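Cadherin-23 (PDB 5UZ8) probably mediates calcium-dependent cell adhesion linked to hearing and mechanotransduction, with calcium ions bound at the junctions between its cadherin repeats. Local coordinates at residues A[17-22]-A[102-107]; A[47-52]-A[82-87]; A[283-288]-A[313-318]. All blocks are in the same frame, centred on the assembly; numbering follows the deposited sequence.

Contact 1: A[17-22]-A[102-107]; sequences ERVLEG and VYLEIV. With CA (calcium ion), chain J; CA (calcium ion), chain K.
Val107 CG2 lies over one face of the Arg18 guanidinium, near its centre, with Arg18 CZ 3.8 Å away. Glu105 OE2 sits at the edge of the same group, near its plane, in a long salt bridge of 3.9 Å to Arg18 NH1. Here edge strand 15-20 pairs in parallel with the last strand of the repeat, 97-107, a hallmark of the cadherin beta sandwich. The Glu105 carboxylate plane is turned 83° from the guanidinium plane, although the two side chains run side by side in the same direction. A bend in the Arg18 chain at chi3 (68°) lays the guanidinium over Val107.

In the backbone, Glu105 N donates to Glu17 O at 2.8 Å. Val19 then bonds both ways, from its N to Glu105 O and from Val107 N to its O. The bond at the Glu17 N end, to Tyr103 O, is weak. The pairing runs one step past the strand: Glu21 N meets Val107 O at 3.0 Å, almost straight (174°) and in the carbonyl plane.

The two faces differ. On the side of Arg18, Leu20 CD2 packs on Val107 CG1 at 3.8 Å. On the other side, Val19 CB meets Ile106 CD1 at 4.0 Å, and Val19 CG2 lies against Leu104 CB. Leu29 of strand 28-35 touches Val19 and Leu104 there, so this face belongs to the sandwich interior.

The pairing leads directly into a calcium site. The carboxylate of Glu21 bridges two ions. Asp108, Ile109 and Asp144 join it at one ion, Asp75 at the other, and Glu77 and Asp111 at both. Tyr76 N donates to Glu21 OE2. Glu21 OE1 binds one calcium at 2.3 Å, and Glu21 OE2 binds the second at 2.4 Å.

Contact 2: A[47-52]-A[82-87]; sequences YTLLDL and LNFTVR
Arg87 O is gripped by two donors. Thr48 N reaches it at 3.0 Å, and a water held by Thr48 OG1 also donates to it. Tyr47 CA adds a CA-H...O contact to the same oxygen. The strands are antiparallel neighbours in the mixed sheet of the cadherin beta sandwich, with 46-53 at its edge. Arg87 N returns a bond to Thr48 O at 2.8 Å, and Leu50 and Thr85 pair both ways in the same fashion.

Thr48 and Arg87 point the same way. With chi1 at 57°, Thr48 OG1 stands 3.4 Å from Arg87 CB. The extended Arg87 chain continues to a salt bridge with Glu99 on the next strand.

Past Leu50 the strand has a beta bulge. Asp51, with left-handed backbone angles, and Leu52 together come opposite Phe84, before Thr53 bonds with Asn83. A water joins Asp51 OD2 to Thr85 OG1 across this step.

The opposite face is apolar. Leu49 CD2 lies 3.8 Å from Val86 CG2 and also touches the Phe84 ring obliquely. Val86 CG1 meets the edge of the Tyr47 ring at CD2. Leu52 CD1 rests 4.0 Å from Phe84 CB.

Contact 3: A[283-288]-A[313-318]; sequences RPLQSY and VEVIDV
Val315 has the most surface buried here, and it fits against the Leu285 side chain and the backbone of Gln286 and Ser287. Its CG2 branch meets Leu285 CB at 3.6 Å and also touches Leu285 CD1. Its CG1 branch is anti to the backbone N (chi1 -179°) and lies 3.5 Å from Gln286 O, with Ser287 CA close by. Both methyls come close to Gln286 O. Cutting Val315 back to an alanine removes both methyls and is likely to leave a gap against Leu285 CB and Gln286 O.

Ser287 is the second large contributor. Ser287 O and Val315 O come within 3.5 Å of each other; both are acceptors, so no bond joins them. Waters lie between the segments, one near both oxygens and one between Ser287 O and Asp317 OD1. Ser287 CB also lies 3.8 Å from Asp317 OD2, a plain van der Waals contact.

Leu285 supplies the buried apolar side, where Phe270 and Val232 also touch it. Glu289, which also touches Val315, accepts a bond from Gln286 N.

The matching loops of the two preceding repeats carry calcium ligands, Asp75 and Glu77 in one and Asp178 and Glu180 in the other. In this last cadherin repeat the loop connects strands 278-281 and 290-298, and it packs on the end of strand 306-316, which runs between strands 227-233 and 290-298.

In the fold
Contacts 1 and 2 build one sheet of the first cadherin repeat of this fragment. Their strands 97-107 and 81-89 are neighbours in it, and contact 2 is nested within the chain loop closed by contact 1. All three contacts are partly buried, two inside a sheet and contact 3 at the end of the third repeat of the fragment, its centre about 103 Å from that of contact 1. In contacts 1 and 2 the inner face is mainly apolar; the outer mixes charged or polar side chains with Leu20, Val107 and Leu50. One pairing is parallel and leads into a calcium site; the other is antiparallel. Contact 3 is smaller, joining loop and strand end through methyl packing and waters.

Contact 1: A[17-22]-A[102-107]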
loop_
_atom_site.group_PDB
_atom_site.type_symbol
_atom_site.label_atom_id
_atom_site.label_comp_id
_atom_site.label_asym_id
_atom_site.label_seq_id
_atom_site.Cartn_x
_atom_site.Cartn_y
_atom_site.Cartn_z
ATOM N N GLU A 17 12.251 33.960 -20.462
ATOM C CA GLU A 17 13.149 33.447 -19.448
ATOM C C GLU A 17 12.404 32.297 -18.751
ATOM O O GLU A 17 11.170 32.325 -18.632
ATOM C CB GLU A 17 13.458 34.596 -18.479
ATOM C CG GLU A 17 14.803 34.660 -17.834
ATOM C CD GLU A 17 15.983 34.774 -18.784
ATOM O OE1 GLU A 17 16.246 35.844 -19.390
ATOM O OE2 GLU A 17 16.697 33.781 -18.868
ATOM N N ARG A 18 13.156 31.297 -18.317
ATOM C CA ARG A 18 12.641 30.262 -17.432
ATOM C C ARG A 18 12.645 30.718 -15.979
ATOM O O ARG A 18 13.573 31.419 -15.538
ATOM C CB ARG A 18 13.470 28.996 -17.582
ATOM C CG ARG A 18 13.289 28.334 -18.925
ATOM C CD ARG A 18 14.491 27.483 -19.302
ATOM N NE ARG A 18 14.633 26.306 -18.448
ATOM C CZ ARG A 18 13.894 25.192 -18.531
ATOM N NH1 ARG A 18 12.897 25.082 -19.416
ATOM N NH2 ARG A 18 14.141 24.171 -17.702
ATOM N N VAL A 19 11.626 30.305 -15.226
ATOM C CA VAL A 19 11.514 30.636 -13.820
ATOM C C VAL A 19 11.115 29.363 -13.086
ATOM O O VAL A 19 10.116 28.735 -13.435
ATOM C CB VAL A 19 10.431 31.696 -13.589
ATOM C CG1 VAL A 19 10.185 31.943 -12.112
ATOM C CG2 VAL A 19 10.814 32.995 -14.303
ATOM N N LEU A 20 11.857 29.016 -12.052
ATOM C CA LEU A 20 11.461 27.858 -11.220
ATOM C C LEU A 20 10.241 28.207 -10.416
ATOM O O LEU A 20 10.201 29.250 -9.742
ATOM C CB LEU A 20 12.564 27.456 -10.256
ATOM C CG LEU A 20 13.895 27.032 -10.854
ATOM C CD1 LEU A 20 14.933 26.887 -9.748
ATOM C CD2 LEU A 20 13.745 25.720 -11.608
ATOM N N GLU A 21 9.234 27.344 -10.445
ATOM C CA GLU A 21 8.126 27.526 -9.515
ATOM C C GLU A 21 8.654 27.630 -8.084
ATOM O O GLU A 21 9.682 27.053 -7.749
ATOM C CB GLU A 21 7.087 26.422 -9.638
ATOM C CG GLU A 21 7.567 25.062 -9.191
ATOM C CD GLU A 21 6.443 24.060 -9.021
ATOM O OE1 GLU A 21 6.672 22.853 -9.314
ATOM O OE2 GLU A 21 5.354 24.474 -8.578
ATOM N N GLY A 22 7.981 28.435 -7.274
ATOM C CA GLY A 22 8.378 28.648 -5.900
ATOM C C GLY A 22 9.404 29.733 -5.665
ATOM O O GLY A 22 9.774 29.971 -4.503
ATOM N N VAL A 102 6.586 39.794 -22.938
ATOM C CA VAL A 102 7.457 38.922 -22.166
ATOM C C VAL A 102 6.725 37.621 -21.883
ATOM O O VAL A 102 5.534 37.626 -21.536
ATOM C CB VAL A 102 7.945 39.578 -20.848
ATOM C CG1 VAL A 102 8.859 38.625 -20.077
ATOM C CG2 VAL A 102 8.707 40.872 -21.137
ATOM N N TYR A 103 7.452 36.516 -22.036
ATOM C CA TYR A 103 6.899 35.178 -21.786
ATOM C C TYR A 103 7.826 34.462 -20.781
ATOM O O TYR A 103 8.925 34.032 -21.150
ATOM C CB TYR A 103 6.788 34.369 -23.078
ATOM C CG TYR A 103 6.005 35.029 -24.208
ATOM C CD1 TYR A 103 4.618 35.096 -24.185
ATOM C CD2 TYR A 103 6.655 35.561 -25.313
ATOM C CE1 TYR A 103 3.896 35.688 -25.218
ATOM C CE2 TYR A 103 5.951 36.177 -26.335
ATOM C CZ TYR A 103 4.582 36.235 -26.290
ATOM O OH TYR A 103 3.905 36.802 -27.343
ATOM N N LEU A 104 7.377 34.335 -19.531
ATOM C CA LEU A 104 8.148 33.611 -18.539
ATOM C C LEU A 104 7.657 32.175 -18.453
ATOM O O LEU A 104 6.478 31.917 -18.164
ATOM C CB LEU A 104 8.095 34.289 -17.159
ATOM C CG LEU A 104 8.549 35.731 -17.097
ATOM C CD1 LEU A 104 8.357 36.249 -15.666
ATOM C CD2 LEU A 104 9.978 35.892 -17.569
ATOM N N GLU A 105 8.570 31.252 -18.715
ATOM C CA GLU A 105 8.280 29.824 -18.808
ATOM C C GLU A 105 8.471 29.220 -17.423
ATOM O O GLU A 105 9.585 29.156 -16.918
ATOM C CB GLU A 105 9.243 29.183 -19.803
ATOM C CG GLU A 105 9.087 27.682 -20.044
ATOM C CD GLU A 105 9.981 27.193 -21.178
ATOM O OE1 GLU A 105 10.861 27.941 -21.645
ATOM O OE2 GLU A 105 9.795 26.069 -21.630
ATOM N N ILE A 106 7.379 28.819 -16.792
ATOM C CA ILE A 106 7.478 28.270 -15.442
ATOM C C ILE A 106 8.008 26.829 -15.518
ATOM O O ILE A 106 7.582 26.041 -16.364
ATOM C CB ILE A 106 6.138 28.376 -14.683
ATOM C CG1 ILE A 106 5.590 29.807 -14.710
ATOM C CG2 ILE A 106 6.298 27.942 -13.241
ATOM C CD1 ILE A 106 6.623 30.849 -14.328
ATOM N N VAL A 107 8.932 26.492 -14.619
ATOM C CA VAL A 107 9.602 25.189 -14.617
ATOM C C VAL A 107 9.118 24.414 -13.403
ATOM O O VAL A 107 9.143 24.925 -12.276
ATOM C CB VAL A 107 11.108 25.369 -14.523
ATOM C CG1 VAL A 107 11.826 24.027 -14.445
ATOM C CG2 VAL A 107 11.598 26.169 -15.723
HETATM CA CA CA J . 5.692 20.730 -9.168
HETATM CA CA CA K . 3.955 23.383 -6.948
HETATM O O HOH W 1 2.555 22.142 -5.511
HETATM O O HOH W 2 3.697 25.176 -5.292
#

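Contact 2: A[47-52]-A[82-87]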
loop_
_atom_site.group_PDB
_atom_site.type_symbol
_atom_site.label_atom_id
_atom_site.label_comp_id
_atom_site.label_asym_id
_atom_site.label_seq_id
_atom_site.Cartn_x
_atom_site.Cartn_y
_atom_site.Cartn_z
ATOM N N TYR A 47 9.651 52.649 -17.141
ATOM C CA TYR A 47 9.137 51.323 -17.437
ATOM C C TYR A 47 7.876 51.088 -16.637
ATOM O O TYR A 47 7.832 51.376 -15.443
ATOM C CB TYR A 47 10.143 50.218 -17.086
ATOM C CG TYR A 47 11.446 50.320 -17.847
ATOM C CD1 TYR A 47 12.462 51.132 -17.400
ATOM C CD2 TYR A 47 11.648 49.603 -19.031
ATOM C CE1 TYR A 47 13.649 51.268 -18.110
ATOM C CE2 TYR A 47 12.823 49.719 -19.743
ATOM C CZ TYR A 47 13.834 50.531 -19.272
ATOM O OH TYR A 47 15.006 50.627 -19.970
ATOM N N THR A 48 6.856 50.569 -17.313
ATOM C CA THR A 48 5.672 50.037 -16.654
ATOM C C THR A 48 5.353 48.650 -17.237
ATOM O O THR A 48 5.815 48.303 -18.345
ATOM C CB THR A 48 4.462 50.965 -16.854
ATOM O OG1 THR A 48 4.225 51.163 -18.261
ATOM C CG2 THR A 48 4.694 52.328 -16.192
ATOM N N LEU A 49 4.567 47.867 -16.491
ATOM C CA LEU A 49 4.059 46.572 -16.938
ATOM C C LEU A 49 2.562 46.644 -17.223
ATOM O O LEU A 49 1.815 47.321 -16.470
ATOM C CB LEU A 49 4.292 45.519 -15.864
ATOM C CG LEU A 49 5.754 45.318 -15.445
ATOM C CD1 LEU A 49 5.857 44.060 -14.601
ATOM C CD2 LEU A 49 6.690 45.222 -16.645
ATOM N N LEU A 50 2.137 45.965 -18.293
ATOM C CA LEU A 50 0.735 45.906 -18.721
ATOM C C LEU A 50 0.270 44.495 -18.978
ATOM O O LEU A 50 1.065 43.621 -19.291
ATOM C CB LEU A 50 0.543 46.689 -20.015
ATOM C CG LEU A 50 0.848 48.169 -19.938
ATOM C CD1 LEU A 50 0.913 48.750 -21.340
ATOM C CD2 LEU A 50 -0.226 48.864 -19.118
ATOM N N ASP A 51 -1.038 44.285 -18.860
ATOM C CA ASP A 51 -1.666 43.050 -19.308
ATOM C C ASP A 51 -1.035 41.813 -18.686
ATOM O O ASP A 51 -0.674 40.848 -19.388
ATOM C CB ASP A 51 -1.648 42.964 -20.846
ATOM C CG ASP A 51 -2.600 43.956 -21.503
ATOM O OD1 ASP A 51 -3.700 44.241 -20.954
ATOM O OD2 ASP A 51 -2.288 44.427 -22.608
ATOM N N LEU A 52 -0.923 41.828 -17.359
ATOM C CA LEU A 52 -0.364 40.673 -16.649
ATOM C C LEU A 52 -1.318 39.505 -16.743
ATOM O O LEU A 52 -2.448 39.599 -16.263
ATOM C CB LEU A 52 -0.062 40.978 -15.190
ATOM C CG LEU A 52 1.301 41.670 -14.974
ATOM C CD1 LEU A 52 1.317 43.027 -15.655
ATOM C CD2 LEU A 52 1.528 41.797 -13.485
ATOM N N LEU A 82 3.862 32.930 -17.211
ATOM C CA LEU A 82 3.540 34.287 -16.763
ATOM C C LEU A 82 3.852 35.215 -17.931
ATOM O O LEU A 82 5.024 35.459 -18.227
ATOM C CB LEU A 82 4.363 34.691 -15.552
ATOM C CG LEU A 82 4.088 33.887 -14.286
ATOM C CD1 LEU A 82 5.073 34.233 -13.180
ATOM C CD2 LEU A 82 2.643 34.065 -13.859
ATOM N N ASN A 83 2.806 35.719 -18.585
ATOM C CA ASN A 83 2.976 36.613 -19.726
ATOM C C ASN A 83 2.565 38.036 -19.346
ATOM O O ASN A 83 1.643 38.256 -18.539
ATOM C CB ASN A 83 2.176 36.094 -20.929
ATOM C CG ASN A 83 2.536 34.663 -21.287
ATOM O OD1 ASN A 83 3.670 34.220 -21.059
ATOM N ND2 ASN A 83 1.574 33.911 -21.784
ATOM N N PHE A 84 3.258 39.010 -19.936
ATOM C CA PHE A 84 2.950 40.400 -19.728
ATOM C C PHE A 84 3.645 41.237 -20.794
ATOM O O PHE A 84 4.391 40.718 -21.628
ATOM C CB PHE A 84 3.327 40.868 -18.307
ATOM C CG PHE A 84 4.744 40.626 -17.942
ATOM C CD1 PHE A 84 5.155 39.365 -17.489
ATOM C CD2 PHE A 84 5.692 41.636 -18.051
ATOM C CE1 PHE A 84 6.462 39.145 -17.120
ATOM C CE2 PHE A 84 7.019 41.405 -17.693
ATOM C CZ PHE A 84 7.399 40.158 -17.227
ATOM N N THR A 85 3.360 42.519 -20.749
ATOM C CA THR A 85 3.920 43.488 -21.660
ATOM C C THR A 85 4.739 44.472 -20.856
ATOM O O THR A 85 4.289 44.935 -19.800
ATOM C CB THR A 85 2.782 44.224 -22.344
ATOM O OG1 THR A 85 2.087 43.315 -23.187
ATOM C CG2 THR A 85 3.269 45.371 -23.167
ATOM N N VAL A 86 5.917 44.823 -21.368
ATOM C CA VAL A 86 6.706 45.910 -20.813
ATOM C C VAL A 86 6.546 47.118 -21.720
ATOM O O VAL A 86 6.673 46.990 -22.940
ATOM C CB VAL A 86 8.198 45.556 -20.739
ATOM C CG1 VAL A 86 8.966 46.736 -20.169
ATOM C CG2 VAL A 86 8.448 44.329 -19.869
ATOM N N ARG A 87 6.203 48.265 -21.134
ATOM C CA ARG A 87 6.136 49.541 -21.845
ATOM C C ARG A 87 7.306 50.384 -21.398
ATOM O O ARG A 87 7.485 50.577 -20.205
ATOM C CB ARG A 87 4.829 50.274 -21.530
ATOM C CG ARG A 87 4.619 51.586 -22.258
ATOM C CD ARG A 87 3.282 52.222 -21.893
ATOM N NE ARG A 87 3.114 53.565 -22.461
ATOM C CZ ARG A 87 2.681 53.833 -23.699
ATOM N NH1 ARG A 87 2.372 52.857 -24.556
ATOM N NH2 ARG A 87 2.571 55.100 -24.103
HETATM O O HOH W 3 5.989 53.216 -19.378
HETATM O O HOH W 4 -0.279 44.235 -24.006
#

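Contact 3: A[283-288]-A[313-318]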
loop_
_atom_site.group_PDB
_atom_site.type_symbol
_atom_site.label_atom_id
_atom_site.label_comp_id
_atom_site.label_asym_id
_atom_site.label_seq_id
_atom_site.Cartn_x
_atom_site.Cartn_y
_atom_site.Cartn_z
ATOM N N ARG A 283 -21.122 -52.788 29.306
ATOM C CA ARG A 283 -21.485 -53.988 30.060
ATOM C C ARG A 283 -20.338 -54.390 30.972
ATOM O O ARG A 283 -19.193 -53.966 30.749
ATOM C CB ARG A 283 -21.779 -55.145 29.093
ATOM C CG ARG A 283 -20.606 -55.551 28.185
ATOM C CD ARG A 283 -20.992 -56.803 27.401
ATOM N NE ARG A 283 -19.980 -57.205 26.439
ATOM C CZ ARG A 283 -18.868 -57.882 26.733
ATOM N NH1 ARG A 283 -18.567 -58.224 27.985
ATOM N NH2 ARG A 283 -18.024 -58.196 25.750
ATOM N N PRO A 284 -20.613 -55.259 31.961
ATOM C CA PRO A 284 -19.488 -55.887 32.658
ATOM C C PRO A 284 -18.610 -56.699 31.714
ATOM O O PRO A 284 -19.108 -57.268 30.732
ATOM C CB PRO A 284 -20.156 -56.818 33.684
ATOM C CG PRO A 284 -21.623 -56.812 33.359
ATOM C CD PRO A 284 -21.919 -55.604 32.552
ATOM N N LEU A 285 -17.307 -56.717 32.006
ATOM C CA LEU A 285 -16.369 -57.503 31.249
ATOM C C LEU A 285 -15.872 -58.633 32.125
ATOM O O LEU A 285 -15.761 -58.464 33.359
ATOM C CB LEU A 285 -15.181 -56.636 30.835
ATOM C CG LEU A 285 -15.534 -55.274 30.198
ATOM C CD1 LEU A 285 -14.268 -54.486 29.887
ATOM C CD2 LEU A 285 -16.345 -55.487 28.950
ATOM N N GLN A 286 -15.582 -59.771 31.492
ATOM C CA GLN A 286 -14.980 -60.900 32.171
ATOM C C GLN A 286 -13.468 -60.938 31.890
ATOM O O GLN A 286 -12.971 -60.376 30.903
ATOM C CB GLN A 286 -15.669 -62.210 31.776
ATOM C CG GLN A 286 -17.089 -62.312 32.351
ATOM C CD GLN A 286 -17.744 -63.666 32.140
ATOM O OE1 GLN A 286 -17.108 -64.631 31.711
ATOM N NE2 GLN A 286 -19.033 -63.755 32.507
ATOM N N SER A 287 -12.743 -61.597 32.790
ATOM C CA SER A 287 -11.292 -61.426 32.859
ATOM C C SER A 287 -10.545 -61.902 31.631
ATOM O O SER A 287 -9.435 -61.495 31.432
ATOM C CB SER A 287 -10.699 -62.158 34.087
ATOM O OG SER A 287 -10.975 -63.552 34.048
ATOM N N TYR A 288 -11.115 -62.843 30.875
ATOM C CA TYR A 288 -10.498 -63.322 29.647
ATOM C C TYR A 288 -10.532 -62.293 28.495
ATOM O O TYR A 288 -9.822 -62.461 27.505
ATOM C CB TYR A 288 -11.150 -64.645 29.188
ATOM C CG TYR A 288 -12.515 -64.441 28.563
ATOM C CD1 TYR A 288 -13.649 -64.346 29.355
ATOM C CD2 TYR A 288 -12.665 -64.307 27.166
ATOM C CE1 TYR A 288 -14.917 -64.146 28.797
ATOM C CE2 TYR A 288 -13.919 -64.082 26.608
ATOM C CZ TYR A 288 -15.040 -63.996 27.440
ATOM O OH TYR A 288 -16.294 -63.734 26.928
ATOM N N VAL A 313 -7.650 -52.563 25.484
ATOM C CA VAL A 313 -8.286 -52.670 26.804
ATOM C C VAL A 313 -8.157 -54.092 27.311
ATOM O O VAL A 313 -8.625 -55.022 26.656
ATOM C CB VAL A 313 -9.766 -52.319 26.743
ATOM C CG1 VAL A 313 -10.362 -52.354 28.150
ATOM C CG2 VAL A 313 -9.967 -50.961 26.099
ATOM N N GLU A 314 -7.479 -54.262 28.439
ATOM C CA GLU A 314 -7.376 -55.570 29.093
ATOM C C GLU A 314 -8.245 -55.563 30.339
ATOM O O GLU A 314 -8.531 -54.506 30.906
ATOM C CB GLU A 314 -5.918 -55.940 29.420
ATOM C CG GLU A 314 -5.253 -55.132 30.532
ATOM C CD GLU A 314 -4.000 -55.802 31.084
ATOM O OE1 GLU A 314 -3.470 -55.319 32.119
ATOM O OE2 GLU A 314 -3.552 -56.812 30.484
ATOM N N VAL A 315 -8.693 -56.738 30.751
ATOM C CA VAL A 315 -9.579 -56.820 31.895
ATOM C C VAL A 315 -8.776 -57.479 33.002
ATOM O O VAL A 315 -8.191 -58.539 32.783
ATOM C CB VAL A 315 -10.859 -57.623 31.591
ATOM C CG1 VAL A 315 -11.766 -57.654 32.812
ATOM C CG2 VAL A 315 -11.599 -57.033 30.389
ATOM N N ILE A 316 -8.742 -56.857 34.167
ATOM C CA ILE A 316 -7.907 -57.387 35.256
ATOM C C ILE A 316 -8.768 -57.955 36.384
ATOM O O ILE A 316 -9.880 -57.474 36.659
ATOM C CB ILE A 316 -6.891 -56.352 35.790
ATOM C CG1 ILE A 316 -7.586 -55.058 36.212
ATOM C CG2 ILE A 316 -5.825 -56.076 34.727
ATOM C CD1 ILE A 316 -6.642 -53.935 36.589
ATOM N N ASP A 317 -8.215 -58.987 37.025
ATOM C CA ASP A 317 -8.855 -59.668 38.134
ATOM C C ASP A 317 -8.815 -58.687 39.314
ATOM O O ASP A 317 -7.879 -57.901 39.441
ATOM C CB ASP A 317 -8.128 -61.002 38.461
ATOM C CG ASP A 317 -8.074 -62.005 37.241
ATOM O OD1 ASP A 317 -7.293 -61.779 36.296
ATOM O OD2 ASP A 317 -8.767 -63.048 37.255
ATOM N N VAL A 318 -9.829 -58.716 40.166
ATOM C CA VAL A 318 -10.043 -57.618 41.136
ATOM C C VAL A 318 -8.815 -57.239 42.014
ATOM O O VAL A 318 -8.336 -58.016 42.843
ATOM C CB VAL A 318 -11.283 -57.905 42.019
ATOM C CG1 VAL A 318 -11.435 -56.842 43.118
ATOM C CG2 VAL A 318 -12.536 -57.977 41.146
HETATM O O HOH W 5 -7.178 -60.453 31.592
HETATM O O HOH W 6 -7.156 -62.047 33.371
#